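Local coordinates for protein NADH dehydrogenase, putative (Plasmodium falciparum, PDB 5JWC) that oxidises NADH with the help of bound FAD and probably passes the electrons to ubiquinone as a type II NADH dehydrogenase, at residues L321-K326 against K344-K349; E378-F383 against S452-W457. All coordinates share one frame; numbering follows the deposited sequence. Where two conformers were deposited one is given.

Interaction 1: residues L321-K326 against K344-K349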
# COMPACT_ATOMS: atom_id res chain seq x y z
N LEU A 321 -8.34 25.14 23.08
CA LEU A 321 -9.62 24.88 23.70
C LEU A 321 -9.44 24.49 25.17
O LEU A 321 -8.74 23.53 25.48
CB LEU A 321 -10.34 23.78 22.93
CG LEU A 321 -11.81 23.58 23.33
CD1 LEU A 321 -12.58 24.89 23.17
CD2 LEU A 321 -12.44 22.50 22.48
N LYS A 322 -10.07 25.22 26.08
CA LYS A 322 -9.99 24.89 27.50
C LYS A 322 -11.19 24.08 27.97
O LYS A 322 -12.33 24.40 27.63
CB LYS A 322 -9.87 26.16 28.35
CG LYS A 322 -8.60 26.98 28.16
CD LYS A 322 -7.40 26.28 28.82
CE LYS A 322 -6.23 27.26 29.04
NZ LYS A 322 -5.74 27.19 30.46
N VAL A 323 -10.94 23.04 28.75
CA VAL A 323 -12.02 22.26 29.36
C VAL A 323 -11.85 22.27 30.86
O VAL A 323 -10.75 22.53 31.36
CB VAL A 323 -12.04 20.80 28.87
CG1 VAL A 323 -12.12 20.76 27.34
CG2 VAL A 323 -10.79 20.06 29.37
N ASP A 324 -12.91 21.97 31.59
CA ASP A 324 -12.78 21.91 33.04
C ASP A 324 -12.29 20.53 33.47
O ASP A 324 -11.98 19.68 32.63
CB ASP A 324 -14.10 22.28 33.73
CG ASP A 324 -15.26 21.30 33.43
OD1 ASP A 324 -16.42 21.73 33.63
OD2 ASP A 324 -15.04 20.13 33.04
N GLU A 325 -12.27 20.30 34.78
CA GLU A 325 -11.69 19.09 35.35
C GLU A 325 -12.47 17.83 35.00
O GLU A 325 -12.02 16.71 35.26
CB GLU A 325 -11.56 19.23 36.87
CG GLU A 325 -12.90 19.32 37.65
CD GLU A 325 -13.59 20.68 37.58
OE1 GLU A 325 -13.01 21.65 37.06
OE2 GLU A 325 -14.73 20.78 38.07
N LYS A 326 -13.64 18.02 34.38
CA LYS A 326 -14.50 16.91 33.99
C LYS A 326 -14.54 16.78 32.47
O LYS A 326 -15.33 16.01 31.93
CB LYS A 326 -15.91 17.10 34.57
CG LYS A 326 -16.00 16.76 36.05
CD LYS A 326 -17.30 17.28 36.66
CE LYS A 326 -17.35 16.96 38.15
NZ LYS A 326 -18.49 17.64 38.86
N LYS A 344 -7.15 19.96 23.32
CA LYS A 344 -7.61 20.62 24.54
C LYS A 344 -6.51 20.80 25.59
O LYS A 344 -5.49 20.10 25.57
CB LYS A 344 -8.79 19.85 25.15
CG LYS A 344 -8.43 18.47 25.70
CD LYS A 344 -8.11 18.49 27.19
CE LYS A 344 -7.71 17.10 27.70
NZ LYS A 344 -6.46 16.57 27.05
N LYS A 345 -6.77 21.71 26.52
CA LYS A 345 -6.03 21.82 27.78
C LYS A 345 -7.04 21.90 28.93
O LYS A 345 -8.11 22.49 28.77
CB LYS A 345 -5.12 23.06 27.79
CG LYS A 345 -3.82 22.94 26.97
CD LYS A 345 -3.01 21.68 27.28
CE LYS A 345 -1.87 21.46 26.25
NZ LYS A 345 -1.14 20.13 26.44
N ILE A 346 -6.73 21.29 30.07
CA ILE A 346 -7.62 21.32 31.22
C ILE A 346 -7.35 22.55 32.10
O ILE A 346 -6.20 22.84 32.45
CB ILE A 346 -7.46 20.04 32.08
CG1 ILE A 346 -7.78 18.79 31.24
CG2 ILE A 346 -8.36 20.10 33.33
CD1 ILE A 346 -7.73 17.51 32.04
N GLN A 347 -8.41 23.29 32.44
CA GLN A 347 -8.32 24.38 33.41
C GLN A 347 -9.25 24.03 34.56
O GLN A 347 -10.46 24.24 34.47
CB GLN A 347 -8.70 25.73 32.79
CG GLN A 347 -8.88 26.84 33.83
CD GLN A 347 -7.62 27.07 34.68
OE1 GLN A 347 -6.62 27.60 34.19
NE2 GLN A 347 -7.66 26.63 35.95
N PRO A 348 -8.70 23.44 35.63
CA PRO A 348 -9.56 22.87 36.67
C PRO A 348 -10.18 23.94 37.55
O PRO A 348 -9.73 25.08 37.54
CB PRO A 348 -8.60 22.01 37.49
CG PRO A 348 -7.29 22.70 37.33
CD PRO A 348 -7.27 23.22 35.92
N LYS A 349 -11.22 23.54 38.28
CA LYS A 349 -11.82 24.36 39.31
C LYS A 349 -10.73 24.82 40.27
O LYS A 349 -9.93 24.01 40.73
CB LYS A 349 -12.91 23.58 40.05
CG LYS A 349 -13.61 24.38 41.15
CD LYS A 349 -14.48 23.47 42.00
CE LYS A 349 -15.69 22.99 41.22
NZ LYS A 349 -16.52 22.06 42.04
O HOH W 1 -4.57 24.70 32.59
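Two bends in Glu-325 bring its carboxylate to the backbone of Lys-349: CG sits between the backbone N and the carbonyl carbon (chi1 66°), and the chain folds again at chi2 (-77°). Glu-325 OE1 then accepts from Lys-349 N at 2.9 Å. The donor meets the carboxylate from above its plane. CB of Lys-349 packs against the same group, while its NZ stays beyond salt-bridge distance. On the way, Glu-325 CB rests against the Pro-348 ring.

Ahead of this bend the backbones pair directly. Val-323 bonds through both its backbone N and O, to the residues either side of Ile-346. Its N donates to Lys-345 O at 2.9 Å, and its O accepts from Gln-347 N at 2.7 Å, almost straight. Lys-345 N adds a bond to Leu-321 O.

On one face of this pair lie Val-323, Lys-344 and Ile-346. Val-323 CG2 lies 3.8 Å from Ile-346 CG1 and touches the methylene chain of Lys-344. The Lys-344 amine leads away to a salt bridge with Glu-430. This side chain is about 7 Å from the bound FAD, too far for contact. Ala-339 of strand 337-339 covers this face at Val-323 and Lys-344. On the other face, Lys-322 CD crosses Lys-345 CB at 4.1 Å. A water donates to Ile-346 O and accepts a weak hydrogen bond from Lys-322 NZ.

Two bonds lie within the segments. Asp-324 OD2 accepts from Lys-326 N and forms an Asx turn. Gln-347 NE2 reaches Pro-348 O at 3.0 Å, lying in the carbonyl plane on a lone pair.

The Glu-325 bond extends the contact past the strands. The three backbone bonds make a short two-stranded parallel sheet, 321-323 with 344-346, within the pyridine nucleotide-disulphide oxidoreductase family region.

Interaction 2: residues E378-F383 against S452-W457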
# COMPACT_ATOMS: atom_id res chain seq x y z
N GLU A 378 -9.80 12.50 49.12
CA GLU A 378 -11.16 13.00 48.93
C GLU A 378 -11.21 14.24 48.04
O GLU A 378 -12.08 14.35 47.17
CB GLU A 378 -11.81 13.30 50.28
CG GLU A 378 -13.12 14.07 50.17
CD GLU A 378 -13.76 14.41 51.52
OE1 GLU A 378 -13.05 14.89 52.43
OE2 GLU A 378 -14.98 14.19 51.66
N LEU A 379 -10.28 15.17 48.24
CA LEU A 379 -10.38 16.44 47.54
C LEU A 379 -9.89 16.32 46.10
O LEU A 379 -10.25 17.12 45.24
CB LEU A 379 -9.57 17.51 48.28
CG LEU A 379 -10.18 18.06 49.58
CD1 LEU A 379 -9.17 18.95 50.30
CD2 LEU A 379 -11.47 18.82 49.27
N THR A 380 -9.10 15.29 45.84
CA THR A 380 -8.60 15.07 44.48
C THR A 380 -9.73 14.66 43.53
O THR A 380 -9.65 14.90 42.33
CB THR A 380 -7.47 14.01 44.50
OG1 THR A 380 -6.66 14.11 43.32
CG2 THR A 380 -8.02 12.62 44.60
N LYS A 381 -10.82 14.12 44.07
CA LYS A 381 -12.00 13.81 43.25
C LYS A 381 -12.61 15.09 42.68
O LYS A 381 -13.25 15.06 41.64
CB LYS A 381 -13.03 13.00 44.05
CG LYS A 381 -12.55 11.56 44.33
CD LYS A 381 -13.45 10.80 45.30
CE LYS A 381 -13.42 11.38 46.70
NZ LYS A 381 -14.09 10.51 47.72
N THR A 382 -12.37 16.21 43.35
CA THR A 382 -12.82 17.51 42.87
C THR A 382 -11.71 18.32 42.23
O THR A 382 -11.92 19.00 41.21
CB THR A 382 -13.42 18.36 44.03
OG1 THR A 382 -14.56 17.69 44.58
CG2 THR A 382 -13.84 19.71 43.53
N PHE A 383 -10.52 18.29 42.81
CA PHE A 383 -9.42 19.13 42.35
C PHE A 383 -8.23 18.27 41.91
O PHE A 383 -7.48 17.80 42.75
CB PHE A 383 -8.97 20.10 43.45
CG PHE A 383 -10.06 20.97 44.02
CD1 PHE A 383 -10.40 22.17 43.42
CD2 PHE A 383 -10.71 20.61 45.20
CE1 PHE A 383 -11.39 22.99 43.97
CE2 PHE A 383 -11.70 21.41 45.75
CZ PHE A 383 -12.04 22.60 45.13
N SER A 452 -13.08 14.06 39.09
CA SER A 452 -12.32 14.79 38.08
C SER A 452 -11.38 13.84 37.34
O SER A 452 -11.06 12.76 37.83
CB SER A 452 -11.52 15.92 38.71
OG SER A 452 -10.52 15.39 39.56
N PHE A 453 -10.91 14.24 36.16
CA PHE A 453 -9.97 13.39 35.45
C PHE A 453 -8.54 13.57 35.96
O PHE A 453 -8.01 14.68 36.00
CB PHE A 453 -9.99 13.66 33.95
CG PHE A 453 -8.91 12.91 33.20
CD1 PHE A 453 -9.01 11.53 33.06
CD2 PHE A 453 -7.80 13.56 32.70
CE1 PHE A 453 -8.01 10.81 32.40
CE2 PHE A 453 -6.79 12.85 32.05
CZ PHE A 453 -6.89 11.48 31.90
N ILE A 454 -7.91 12.46 36.35
CA ILE A 454 -6.50 12.47 36.72
C ILE A 454 -5.76 11.36 35.97
O ILE A 454 -6.07 10.19 36.14
CB ILE A 454 -6.30 12.26 38.23
CG1 ILE A 454 -6.95 13.40 39.00
CG2 ILE A 454 -4.81 12.19 38.57
CD1 ILE A 454 -7.14 13.07 40.44
N GLU A 455 -4.80 11.74 35.14
CA GLU A 455 -4.10 10.75 34.31
C GLU A 455 -3.03 9.99 35.09
O GLU A 455 -2.57 10.45 36.13
CB GLU A 455 -3.47 11.42 33.08
CG GLU A 455 -2.24 12.27 33.39
CD GLU A 455 -2.59 13.71 33.77
OE1 GLU A 455 -3.66 13.94 34.37
OE2 GLU A 455 -1.80 14.62 33.44
N LYS A 456 -2.65 8.83 34.57
CA LYS A 456 -1.60 8.04 35.18
C LYS A 456 -0.44 7.82 34.19
O LYS A 456 -0.62 7.28 33.10
CB LYS A 456 -2.15 6.70 35.65
CG LYS A 456 -1.06 5.73 36.14
CD LYS A 456 -1.63 4.54 36.91
CE LYS A 456 -0.55 3.51 37.24
NZ LYS A 456 -0.06 3.63 38.65
N TRP A 457 0.75 8.25 34.59
CA TRP A 457 1.90 8.07 33.72
C TRP A 457 2.37 6.61 33.73
O TRP A 457 2.59 6.03 34.79
CB TRP A 457 3.04 9.00 34.12
CG TRP A 457 4.23 8.84 33.22
CD1 TRP A 457 4.27 9.01 31.86
CD2 TRP A 457 5.55 8.49 33.63
NE1 TRP A 457 5.54 8.77 31.39
CE2 TRP A 457 6.35 8.46 32.46
CE3 TRP A 457 6.14 8.20 34.86
CZ2 TRP A 457 7.71 8.15 32.49
CZ3 TRP A 457 7.49 7.89 34.89
CH2 TRP A 457 8.26 7.87 33.72
O HOH W 2 -10.15 12.37 40.51
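Residues 380-382, in and just after helix 376-380 of the PfNDH2 helical insertion domain, meet the loop between helix 424-440 and strand 460-465. Ser-452 makes most of this contact. Its N donates to Lys-381 O at 2.7 Å. The bond is bent, with 146° at the hydrogen, and the donor is tilted from the carbonyl plane.

The Ser-452 side chain points toward Thr-380 to Thr-382. OG lies between the backbone N and the carbonyl carbon (chi1 66°), which places it beside two backbone oxygens. It is 2.9 Å from Thr-380 O and farther, at 3.4 Å, from Lys-381 O. Ser-452 CB packs over Lys-381 O and also faces Thr-382 O. Thus one small residue fits among three successive carbonyl groups.

A water spans the same gap. It donates to Thr-380 O at 3.2 Å and to Ser-452 O at 2.9 Å, so it links the two backbones a second time.

In the conformer given, Ile-454 crosses Thr-380 at about a right angle. Its CD1 methyl lies next to Thr-380 OG1 and O. A second deposited conformer makes this detail doubtful.

Within 378-383, Leu-379 O accepts from both Thr-382 N and Phe-383 N, the latter at 2.7 Å. Thr-382 CG2 lies above one face of the Phe-383 ring, offset toward its rim.

Leu-379 packs on helix 355-361, while Phe-383 touches Leu-351. Across the contact, the Phe-453 ring meets Tyr-433 of helix 424-440 edge-to-face, and Glu-455 forms a salt bridge with Lys-390. The contact therefore lies between helices 355-361 and 424-440, beside the loop residues Glu-325 and Lys-349 that follow strands 321-323 and 344-346.

Overall arrangement
From the N terminus, interaction 1 comes first. Its pairing of 321-326 with 344-349 closes a short loop of 17 residues that includes strand 337-339. Interaction 2 follows in series. It joins 378-383 to 452-457 and closes a much longer excursion of 68 residues, which includes helices 403-416 and 424-440. The loops neither nest nor cross. The centres of interactions 1 and 2 are about 13 Å apart, and the two touch. A probable hydrogen bond runs from Phe-453 N to Glu-325 O, and Lys-349 O packs against CD1 of Phe-383. Together they tie the strand pair of the oxidoreductase family region to the helical insertion and the loop leading to strand 460-465.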